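Local coordinates for protein fusolin (Unidentified entomopoxvirus, PDB 4YN2) that forms the crystalline spindles of an entomopoxvirus that enhance virulence, and probably attacks chitin as a lytic polysaccharide mono-oxygenase, at residues L132-C137 against Y147-T152; D161-G166 against Q205-V210; Y39-V44 against G49-A54. One frame throughout, in Å; residues are numbered along the deposited sequence.

Overall arrangement
From the N terminus, interaction 3 comes first. It closes a tight turn between helices 31-48 and 51-63, in a helical region about 33 Å from interaction 1, centre to centre. Interaction 1 follows, across the connection between strands 129-138 and 145-152, and joins the two sheets of the core. Interaction 2 then fastens the loop between strands 145-152 and 168-174 onto strand 206-214. The three contacts follow in series; none nests or crosses. Interactions 1 and 2 touch, because strands 145-152 and 206-214 are neighbours in one sheet: Tyr-150 N lies 2.8 Å from Tyr-209 O, a probable hydrogen bond.

Interaction 1: residues L132-C137 against Y147-T152. With NAG (2-acetamido-2-deoxy-beta-D-glucopyranose), chain B; EDO (1,2-ethanediol), chain D.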
loop_
_atom_site.group_PDB
_atom_site.type_symbol
_atom_site.label_atom_id
_atom_site.label_comp_id
_atom_site.label_asym_id
_atom_site.label_seq_id
_atom_site.Cartn_x
_atom_site.Cartn_y
_atom_site.Cartn_z
ATOM N N LEU A 132 -12.099 1.905 -9.874
ATOM C CA LEU A 132 -12.126 2.270 -8.463
ATOM C C LEU A 132 -12.049 3.750 -8.358
ATOM O O LEU A 132 -11.170 4.363 -8.974
ATOM C CB LEU A 132 -10.956 1.613 -7.719
ATOM C CG LEU A 132 -11.034 1.598 -6.189
ATOM C CD1 LEU A 132 -12.217 0.764 -5.699
ATOM C CD2 LEU A 132 -9.750 1.046 -5.600
ATOM N N GLU A 133 -12.947 4.350 -7.577
ATOM C CA GLU A 133 -12.884 5.786 -7.385
ATOM C C GLU A 133 -11.911 6.105 -6.270
ATOM O O GLU A 133 -12.229 5.943 -5.087
ATOM C CB GLU A 133 -14.235 6.387 -7.098
ATOM C CG GLU A 133 -14.184 7.898 -7.250
ATOM C CD GLU A 133 -15.489 8.560 -6.892
ATOM O OE1 GLU A 133 -16.098 8.158 -5.875
ATOM O OE2 GLU A 133 -15.910 9.485 -7.621
ATOM N N LEU A 134 -10.722 6.534 -6.651
ATOM C CA LEU A 134 -9.690 6.919 -5.700
ATOM C C LEU A 134 -10.073 8.230 -5.035
ATOM O O LEU A 134 -10.713 9.068 -5.671
ATOM C CB LEU A 134 -8.316 7.061 -6.395
ATOM C CG LEU A 134 -7.466 5.782 -6.440
ATOM C CD1 LEU A 134 -8.213 4.650 -7.054
ATOM C CD2 LEU A 134 -6.171 6.024 -7.184
ATOM N N GLU A 135 -9.733 8.392 -3.753
ATOM C CA GLU A 135 -9.968 9.649 -3.033
ATOM C C GLU A 135 -8.646 10.152 -2.480
ATOM O O GLU A 135 -8.050 9.477 -1.639
ATOM C CB GLU A 135 -10.993 9.441 -1.905
ATOM C CG GLU A 135 -11.385 10.702 -1.145
ATOM C CD GLU A 135 -12.074 10.440 0.182
ATOM O OE1 GLU A 135 -11.543 9.638 0.981
ATOM O OE2 GLU A 135 -13.129 11.063 0.439
ATOM N N PHE A 136 -8.164 11.308 -2.971
ATOM C CA PHE A 136 -6.976 11.958 -2.431
ATOM C C PHE A 136 -7.492 13.052 -1.510
ATOM O O PHE A 136 -8.400 13.812 -1.885
ATOM C CB PHE A 136 -6.030 12.489 -3.515
ATOM C CG PHE A 136 -4.710 12.972 -2.969
ATOM C CD1 PHE A 136 -4.583 14.251 -2.442
ATOM C CD2 PHE A 136 -3.592 12.146 -2.972
ATOM C CE1 PHE A 136 -3.362 14.693 -1.926
ATOM C CE2 PHE A 136 -2.374 12.587 -2.445
ATOM C CZ PHE A 136 -2.264 13.862 -1.939
ATOM N N CYS A 137 -6.964 13.074 -0.289
ATOM C CA CYS A 137 -7.362 13.977 0.779
ATOM C C CYS A 137 -6.409 15.150 0.827
ATOM O O CYS A 137 -5.317 15.003 1.371
ATOM C CB CYS A 137 -7.393 13.223 2.106
ATOM S SG CYS A 137 -8.100 14.164 3.477
ATOM N N TYR A 147 -2.548 14.265 -11.542
ATOM C CA TYR A 147 -2.337 13.013 -10.842
ATOM C C TYR A 147 -1.856 11.927 -11.765
ATOM O O TYR A 147 -2.419 11.759 -12.834
ATOM C CB TYR A 147 -3.654 12.544 -10.209
ATOM C CG TYR A 147 -4.018 13.290 -8.953
ATOM C CD1 TYR A 147 -4.690 14.502 -9.010
ATOM C CD2 TYR A 147 -3.673 12.794 -7.703
ATOM C CE1 TYR A 147 -5.037 15.190 -7.853
ATOM C CE2 TYR A 147 -4.001 13.480 -6.540
ATOM C CZ TYR A 147 -4.672 14.684 -6.617
ATOM O OH TYR A 147 -5.010 15.344 -5.466
ATOM N N GLU A 148 -0.845 11.170 -11.336
ATOM C CA GLU A 148 -0.404 9.965 -12.012
ATOM C C GLU A 148 -0.599 8.838 -11.054
ATOM O O GLU A 148 -0.331 9.007 -9.860
ATOM C CB GLU A 148 1.059 10.032 -12.460
ATOM C CG GLU A 148 1.342 11.079 -13.520
ATOM C CD GLU A 148 2.817 11.265 -13.800
ATOM O OE1 GLU A 148 3.645 10.745 -13.020
ATOM O OE2 GLU A 148 3.151 11.930 -14.804
ATOM N N VAL A 149 -1.075 7.697 -11.547
ATOM C CA VAL A 149 -1.206 6.496 -10.742
ATOM C C VAL A 149 -0.437 5.408 -11.439
ATOM O O VAL A 149 -0.608 5.206 -12.643
ATOM C CB VAL A 149 -2.664 6.060 -10.472
ATOM C CG1 VAL A 149 -2.701 4.914 -9.472
ATOM C CG2 VAL A 149 -3.499 7.229 -9.964
ATOM N N TYR A 150 0.429 4.730 -10.687
ATOM C CA TYR A 150 1.191 3.582 -11.153
ATOM C C TYR A 150 0.766 2.405 -10.355
ATOM O O TYR A 150 0.258 2.579 -9.255
ATOM C CB TYR A 150 2.711 3.769 -10.997
ATOM C CG TYR A 150 3.278 5.008 -11.641
ATOM C CD1 TYR A 150 3.106 6.260 -11.061
ATOM C CD2 TYR A 150 3.987 4.934 -12.837
ATOM C CE1 TYR A 150 3.627 7.408 -11.649
ATOM C CE2 TYR A 150 4.490 6.085 -13.449
ATOM C CZ TYR A 150 4.294 7.322 -12.857
ATOM O OH TYR A 150 4.790 8.452 -13.455
ATOM N N ILE A 151 0.984 1.215 -10.879
ATOM C CA ILE A 151 0.731 -0.021 -10.165
ATOM C C ILE A 151 1.957 -0.887 -10.332
ATOM O O ILE A 151 2.596 -0.877 -11.388
ATOM C CB ILE A 151 -0.572 -0.757 -10.597
ATOM C CG1 ILE A 151 -0.877 -1.922 -9.634
ATOM C CG2 ILE A 151 -0.507 -1.244 -12.062
ATOM C CD1 ILE A 151 -2.270 -2.507 -9.767
ATOM N N THR A 152 2.271 -1.661 -9.307
ATOM C CA THR A 152 3.373 -2.581 -9.399
ATOM C C THR A 152 3.099 -3.613 -10.492
ATOM O O THR A 152 1.949 -3.977 -10.743
ATOM C CB THR A 152 3.616 -3.263 -8.068
ATOM O OG1 THR A 152 2.359 -3.606 -7.483
ATOM C CG2 THR A 152 4.440 -2.405 -7.117
HETATM C C1 NAG B . 1.121 13.010 -17.817
HETATM C C2 NAG B . 2.514 12.703 -18.360
HETATM C C3 NAG B . 3.306 14.008 -18.418
HETATM C C4 NAG B . 2.539 15.067 -19.205
HETATM C C5 NAG B . 1.118 15.223 -18.673
HETATM C C6 NAG B . 0.263 16.169 -19.491
HETATM C C7 NAG B . 3.788 10.622 -17.987
HETATM C C8 NAG B . 4.356 9.702 -16.951
HETATM N N2 NAG B . 3.197 11.733 -17.520
HETATM O O3 NAG B . 4.536 13.726 -19.071
HETATM O O4 NAG B . 3.185 16.327 -19.093
HETATM O O5 NAG B . 0.472 13.943 -18.680
HETATM O O6 NAG B . 0.283 15.863 -20.872
HETATM O O7 NAG B . 3.880 10.383 -19.186
HETATM C C1 EDO D . -15.053 11.119 -10.824
HETATM O O1 EDO D . -14.676 9.882 -10.210
HETATM C C2 EDO D . -13.899 11.684 -11.691
HETATM O O2 EDO D . -13.171 10.628 -12.323
#
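The ring of Tyr-147 turns its edge toward the face of Phe-136. The pair is edge-to-face, with centroids 5.4 Å apart and planes at 64°. Tyr-147 CE2 sits 3.7 Å from Phe-136 CG. The phenol oxygen reaches further along the same ring and comes obliquely to it, with Tyr-147 OH 3.2 Å from Phe-136 CD1. With CG anti to the backbone N (chi1 -171°), the Phe-136 ring is carried across to the tyrosine. Trp-212 stacks on Tyr-147 and also meets Phe-136, while Phe-195 adds a further ring beside Tyr-147. Next along the strands, Leu-134 and Val-149 meet tip to tip, CD2 to CG2 at 4.0 Å. All four side chains are buried.

On segment 147-152, Glu-148 and Tyr-150 belong to the pocket of a bound glycan. The N-acetylglucosamine N2 donates to Glu-148 OE2 over 2.7 Å, nearly straight at 170°. Tyr-150 OH donates to Glu-148 OE1 at 2.6 Å, from above the carboxylate plane. Arg-211 also pairs with OE1, so both oxygens of Glu-148 have partners, which probably fixes the rotation of the carboxylate. Phe-136 CA and Tyr-147 CA are 9.7 Å apart, the spacing of facing sheets. This is the packed interior of the beta-sandwich core of lytic polysaccharide mono-oxygenases.

Interaction 2: residues D161-G166 against Q205-V210; sequences DRVVWG and QAVLYV
Loop 161-166 lies between strands 145-152 and 168-174 and packs on the strand 206-214 of the core sheet. Two residues from each side make the contact. Trp-165 and Tyr-209 form an offset edge-to-face pair, with the edge of Tyr-209 turned to the face of the indole. The six-membered ring of Trp-165 and the Tyr-209 ring have centroids 5.5 Å apart and planes at 72°. The closest atoms are Trp-165 CH2 and Tyr-209 CE2, at 3.6 Å. Trp-165 CZ2 also lies in the plane of the tyrosine ring, at its edge. Trp-165 carries CG beside its backbone N (chi1 -69°), and this lets the far end of the indole reach the strand.

The strand belongs to the immunoglobulin-like sandwich of this family, and this loop covers part of one sheet, meeting strand 206-214 through aromatic and aliphatic side chains. The polar ends of both rings bind backbone carbonyls elsewhere: Trp-165 NE1 donates to Val-87 O, and Tyr-209 OH is hydrogen-bonded to Leu-91 O. These bonds fix both rings at their polar ends. Trp-165 also meets Tyr-150 edge-to-face, which links it to the glycan pocket.

Nearer the start of the loop, Val-163 points at the strand. Its CG2 comes down on the branched end of Val-207 and lies 4.0 Å from Val-207 CG1. CB and CG2 of Val-207 are equally near, so one methyl touches the whole branch. Val-163 is buried, and its side chain also rests on Thr-152.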
loop_
_atom_site.group_PDB
_atom_site.type_symbol
_atom_site.label_atom_id
_atom_site.label_comp_id
_atom_site.label_asym_id
_atom_site.label_seq_id
_atom_site.Cartn_x
_atom_site.Cartn_y
_atom_site.Cartn_z
ATOM N N ASP A 161 10.141 -7.242 -2.160
ATOM C CA ASP A 161 10.531 -6.284 -3.191
ATOM C C ASP A 161 10.316 -4.857 -2.769
ATOM O O ASP A 161 9.277 -4.523 -2.207
ATOM C CB ASP A 161 9.718 -6.485 -4.483
ATOM C CG ASP A 161 9.978 -7.761 -5.259
ATOM O OD1 ASP A 161 11.115 -8.268 -5.205
ATOM O OD2 ASP A 161 9.048 -8.231 -5.951
ATOM N N ARG A 162 11.243 -3.990 -3.157
ATOM C CA ARG A 162 11.049 -2.557 -3.016
ATOM C C ARG A 162 10.224 -2.107 -4.184
ATOM O O ARG A 162 10.335 -2.691 -5.269
ATOM C CB ARG A 162 12.386 -1.815 -3.014
ATOM C CG ARG A 162 13.183 -2.066 -1.760
ATOM C CD ARG A 162 12.853 -1.065 -0.693
ATOM N NE ARG A 162 13.500 -1.418 0.574
ATOM C CZ ARG A 162 13.888 -0.552 1.507
ATOM N NH1 ARG A 162 13.709 0.756 1.333
ATOM N NH2 ARG A 162 14.473 -0.985 2.616
ATOM N N VAL A 163 9.437 -1.055 -3.986
ATOM C CA VAL A 163 8.703 -0.399 -5.057
ATOM C C VAL A 163 9.709 0.528 -5.704
ATOM O O VAL A 163 10.244 1.409 -5.033
ATOM C CB VAL A 163 7.455 0.353 -4.543
ATOM C CG1 VAL A 163 6.828 1.198 -5.651
ATOM C CG2 VAL A 163 6.427 -0.617 -3.961
ATOM N N VAL A 164 9.977 0.328 -6.986
ATOM C CA VAL A 164 10.961 1.101 -7.735
ATOM C C VAL A 164 10.364 1.453 -9.076
ATOM O O VAL A 164 9.424 0.794 -9.498
ATOM C CB VAL A 164 12.306 0.327 -7.878
ATOM C CG1 VAL A 164 12.932 0.073 -6.519
ATOM C CG2 VAL A 164 12.143 -0.995 -8.626
ATOM N N TRP A 165 10.916 2.441 -9.771
ATOM C CA TRP A 165 10.370 2.826 -11.069
ATOM C C TRP A 165 10.394 1.662 -12.068
ATOM O O TRP A 165 9.439 1.510 -12.846
ATOM C CB TRP A 165 11.109 4.037 -11.641
ATOM C CG TRP A 165 10.847 5.294 -10.868
ATOM C CD1 TRP A 165 11.705 5.936 -10.028
ATOM C CD2 TRP A 165 9.596 5.977 -10.766
ATOM N NE1 TRP A 165 11.091 7.040 -9.483
ATOM C CE2 TRP A 165 9.782 7.065 -9.887
ATOM C CE3 TRP A 165 8.320 5.753 -11.297
ATOM C CZ2 TRP A 165 8.760 7.974 -9.598
ATOM C CZ3 TRP A 165 7.313 6.655 -11.011
ATOM C CH2 TRP A 165 7.533 7.743 -10.161
ATOM N N GLY A 166 11.403 0.793 -11.940
ATOM C CA GLY A 166 11.564 -0.377 -12.788
ATOM C C GLY A 166 10.502 -1.445 -12.645
ATOM O O GLY A 166 10.377 -2.277 -13.544
ATOM N N GLN A 205 -1.029 -9.362 -3.531
ATOM C CA GLN A 205 -0.999 -8.020 -3.015
ATOM C C GLN A 205 -0.137 -7.127 -3.902
ATOM O O GLN A 205 0.931 -7.547 -4.345
ATOM C CB GLN A 205 -0.475 -8.034 -1.571
ATOM C CG GLN A 205 -0.808 -6.771 -0.839
ATOM C CD GLN A 205 -0.377 -6.816 0.600
ATOM O OE1 GLN A 205 -0.597 -7.798 1.315
ATOM N NE2 GLN A 205 0.155 -5.722 1.085
ATOM N N ALA A 206 -0.653 -5.939 -4.226
ATOM C CA ALA A 206 0.015 -4.972 -5.084
ATOM C C ALA A 206 0.141 -3.642 -4.380
ATOM O O ALA A 206 -0.418 -3.438 -3.301
ATOM C CB ALA A 206 -0.783 -4.802 -6.373
ATOM N N VAL A 207 0.846 -2.719 -5.018
ATOM C CA VAL A 207 0.999 -1.365 -4.524
ATOM C C VAL A 207 0.630 -0.391 -5.616
ATOM O O VAL A 207 1.185 -0.474 -6.710
ATOM C CB VAL A 207 2.441 -1.070 -4.018
ATOM C CG1 VAL A 207 2.593 0.398 -3.605
ATOM C CG2 VAL A 207 2.814 -1.982 -2.865
ATOM N N LEU A 208 -0.249 0.570 -5.311
ATOM C CA LEU A 208 -0.514 1.699 -6.199
ATOM C C LEU A 208 0.401 2.811 -5.762
ATOM O O LEU A 208 0.571 3.017 -4.560
ATOM C CB LEU A 208 -1.959 2.182 -6.151
ATOM C CG LEU A 208 -3.038 1.198 -6.499
ATOM C CD1 LEU A 208 -4.392 1.792 -6.161
ATOM C CD2 LEU A 208 -2.973 0.812 -7.967
ATOM N N TYR A 209 1.051 3.476 -6.700
ATOM C CA TYR A 209 1.913 4.611 -6.408
ATOM C C TYR A 209 1.221 5.808 -6.994
ATOM O O TYR A 209 1.056 5.876 -8.213
ATOM C CB TYR A 209 3.310 4.415 -6.984
ATOM C CG TYR A 209 4.340 5.404 -6.482
ATOM C CD1 TYR A 209 4.561 5.575 -5.121
ATOM C CD2 TYR A 209 5.218 6.028 -7.361
ATOM C CE1 TYR A 209 5.589 6.371 -4.648
ATOM C CE2 TYR A 209 6.255 6.832 -6.896
ATOM C CZ TYR A 209 6.431 7.009 -5.539
ATOM O OH TYR A 209 7.464 7.796 -5.094
ATOM N N VAL A 210 0.714 6.686 -6.135
ATOM C CA VAL A 210 -0.042 7.866 -6.545
ATOM C C VAL A 210 0.844 9.075 -6.420
ATOM O O VAL A 210 1.420 9.312 -5.361
ATOM C CB VAL A 210 -1.341 8.034 -5.711
ATOM C CG1 VAL A 210 -2.137 9.244 -6.188
ATOM C CG2 VAL A 210 -2.202 6.771 -5.760
#

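Interaction 3: residues Y39-V44 against G49-A54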
loop_
_atom_site.group_PDB
_atom_site.type_symbol
_atom_site.label_atom_id
_atom_site.label_comp_id
_atom_site.label_asym_id
_atom_site.label_seq_id
_atom_site.Cartn_x
_atom_site.Cartn_y
_atom_site.Cartn_z
ATOM N N TYR A 39 12.583 1.110 12.633
ATOM C CA TYR A 39 13.656 1.194 11.638
ATOM C C TYR A 39 14.343 2.582 11.669
ATOM O O TYR A 39 15.566 2.672 11.745
ATOM C CB TYR A 39 13.056 0.952 10.245
ATOM C CG TYR A 39 14.053 1.016 9.118
ATOM C CD1 TYR A 39 14.700 -0.129 8.673
ATOM C CD2 TYR A 39 14.302 2.207 8.450
ATOM C CE1 TYR A 39 15.592 -0.088 7.608
ATOM C CE2 TYR A 39 15.198 2.263 7.387
ATOM C CZ TYR A 39 15.844 1.113 6.970
ATOM O OH TYR A 39 16.710 1.172 5.909
ATOM N N VAL A 40 13.550 3.652 11.590
ATOM C CA VAL A 40 14.072 5.027 11.613
ATOM C C VAL A 40 14.632 5.344 13.020
ATOM O O VAL A 40 15.688 5.966 13.128
ATOM C CB VAL A 40 13.003 6.059 11.174
ATOM C CG1 VAL A 40 13.495 7.495 11.394
ATOM C CG2 VAL A 40 12.636 5.849 9.710
ATOM N N TYR A 41 13.918 4.934 14.076
ATOM C CA TYR A 41 14.362 5.129 15.470
ATOM C C TYR A 41 15.766 4.523 15.675
ATOM O O TYR A 41 16.692 5.231 16.070
ATOM C CB TYR A 41 13.357 4.462 16.426
ATOM C CG TYR A 41 13.591 4.683 17.903
ATOM C CD1 TYR A 41 14.544 3.940 18.596
ATOM C CD2 TYR A 41 12.753 5.505 18.642
ATOM C CE1 TYR A 41 14.699 4.065 19.976
ATOM C CE2 TYR A 41 12.889 5.627 20.023
ATOM C CZ TYR A 41 13.849 4.891 20.692
ATOM O OH TYR A 41 13.977 5.048 22.056
ATOM N N ASP A 42 15.925 3.231 15.334
ATOM C CA ASP A 42 17.200 2.514 15.481
ATOM C C ASP A 42 18.268 3.056 14.533
ATOM O O ASP A 42 19.426 3.135 14.930
ATOM C CB ASP A 42 17.016 1.004 15.266
ATOM C CG ASP A 42 16.153 0.333 16.324
ATOM O OD1 ASP A 42 15.962 0.929 17.393
ATOM O OD2 ASP A 42 15.647 -0.781 16.063
ATOM N N LYS A 43 17.894 3.466 13.308
ATOM C CA LYS A 43 18.842 4.039 12.341
ATOM C C LYS A 43 19.473 5.317 12.904
ATOM O O LYS A 43 20.701 5.472 12.881
ATOM C CB LYS A 43 18.125 4.329 11.011
ATOM C CG LYS A 43 18.950 4.983 9.930
ATOM C CD LYS A 43 18.136 5.058 8.645
ATOM C CE LYS A 43 18.786 5.918 7.603
ATOM N NZ LYS A 43 17.911 6.089 6.420
ATOM N N VAL A 44 18.626 6.218 13.429
ATOM C CA VAL A 44 19.070 7.496 13.979
ATOM C C VAL A 44 19.778 7.292 15.336
ATOM O O VAL A 44 20.787 7.948 15.582
ATOM C CB VAL A 44 17.897 8.496 14.062
ATOM C CG1 VAL A 44 18.292 9.761 14.823
ATOM C CG2 VAL A 44 17.414 8.848 12.655
ATOM N N GLY A 49 23.594 8.492 18.495
ATOM C CA GLY A 49 23.710 8.083 19.891
ATOM C C GLY A 49 22.850 8.911 20.834
ATOM O O GLY A 49 23.159 9.007 22.025
ATOM N N SER A 50 21.762 9.517 20.304
ATOM C CA SER A 50 20.838 10.366 21.047
ATOM C C SER A 50 19.417 9.813 20.922
ATOM O O SER A 50 18.894 9.716 19.808
ATOM C CB SER A 50 20.899 11.793 20.513
ATOM O OG SER A 50 19.993 12.651 21.192
ATOM N N THR A 51 18.804 9.446 22.056
ATOM C CA THR A 51 17.449 8.898 22.083
ATOM C C THR A 51 16.427 9.962 21.651
ATOM O O THR A 51 15.496 9.616 20.935
ATOM C CB THR A 51 17.129 8.332 23.472
ATOM O OG1 THR A 51 18.007 7.235 23.719
ATOM C CG2 THR A 51 15.689 7.857 23.603
ATOM N N THR A 52 16.594 11.238 22.082
ATOM C CA THR A 52 15.668 12.321 21.729
ATOM C C THR A 52 15.590 12.488 20.201
ATOM O O THR A 52 14.495 12.680 19.675
ATOM C CB THR A 52 16.060 13.635 22.422
ATOM O OG1 THR A 52 15.822 13.489 23.821
ATOM C CG2 THR A 52 15.271 14.834 21.908
ATOM N N ASP A 53 16.738 12.416 19.507
ATOM C CA ASP A 53 16.790 12.522 18.047
ATOM C C ASP A 53 16.126 11.312 17.396
ATOM O O ASP A 53 15.421 11.473 16.402
ATOM C CB ASP A 53 18.238 12.634 17.552
ATOM C CG ASP A 53 18.961 13.897 17.990
ATOM O OD1 ASP A 53 18.280 14.857 18.419
ATOM O OD2 ASP A 53 20.202 13.934 17.882
ATOM N N ALA A 54 16.345 10.110 17.960
ATOM C CA ALA A 54 15.748 8.872 17.463
ATOM C C ALA A 54 14.222 8.938 17.547
ATOM O O ALA A 54 13.553 8.660 16.557
ATOM C CB ALA A 54 16.270 7.678 18.254
#
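Helices 31-48 and 51-63 come closest, within these segments, at Tyr-41 and Ala-54, whose CA atoms are 4.5 Å apart. Gly-49, just after the first helix, breaks from it with positive phi (70°), and Ser-50 takes the N-cap position of the second. The methyl of Ala-54 carries much of the contact. Its CB sits over the centre of the Tyr-41 ring, 4.0 Å from the centroid and 8° off the ring normal, a CH-pi contact. The same CB is 3.3 Å from the backbone Tyr-41 O. Tyr-41 holds its CG anti to the backbone N (chi1 -174°), which lays one ring face over Ala-54. At the far end of that ring, Tyr-41 OH lies 3.6 Å from Thr-51 CG2, and the two side chains are set at a slant.

One turn on, Val-44 points into the second helix. Its CG1 rests on the backbone, 3.7 Å from both Asp-53 O and Ala-54 N, and on the CB of Asp-53. Trp-99 covers Val-44 and Asp-53 from outside the pair. The contact across these segments is thus made by van der Waals and CH-pi packing, and the small alanine is consistent with the close approach of the two helices here.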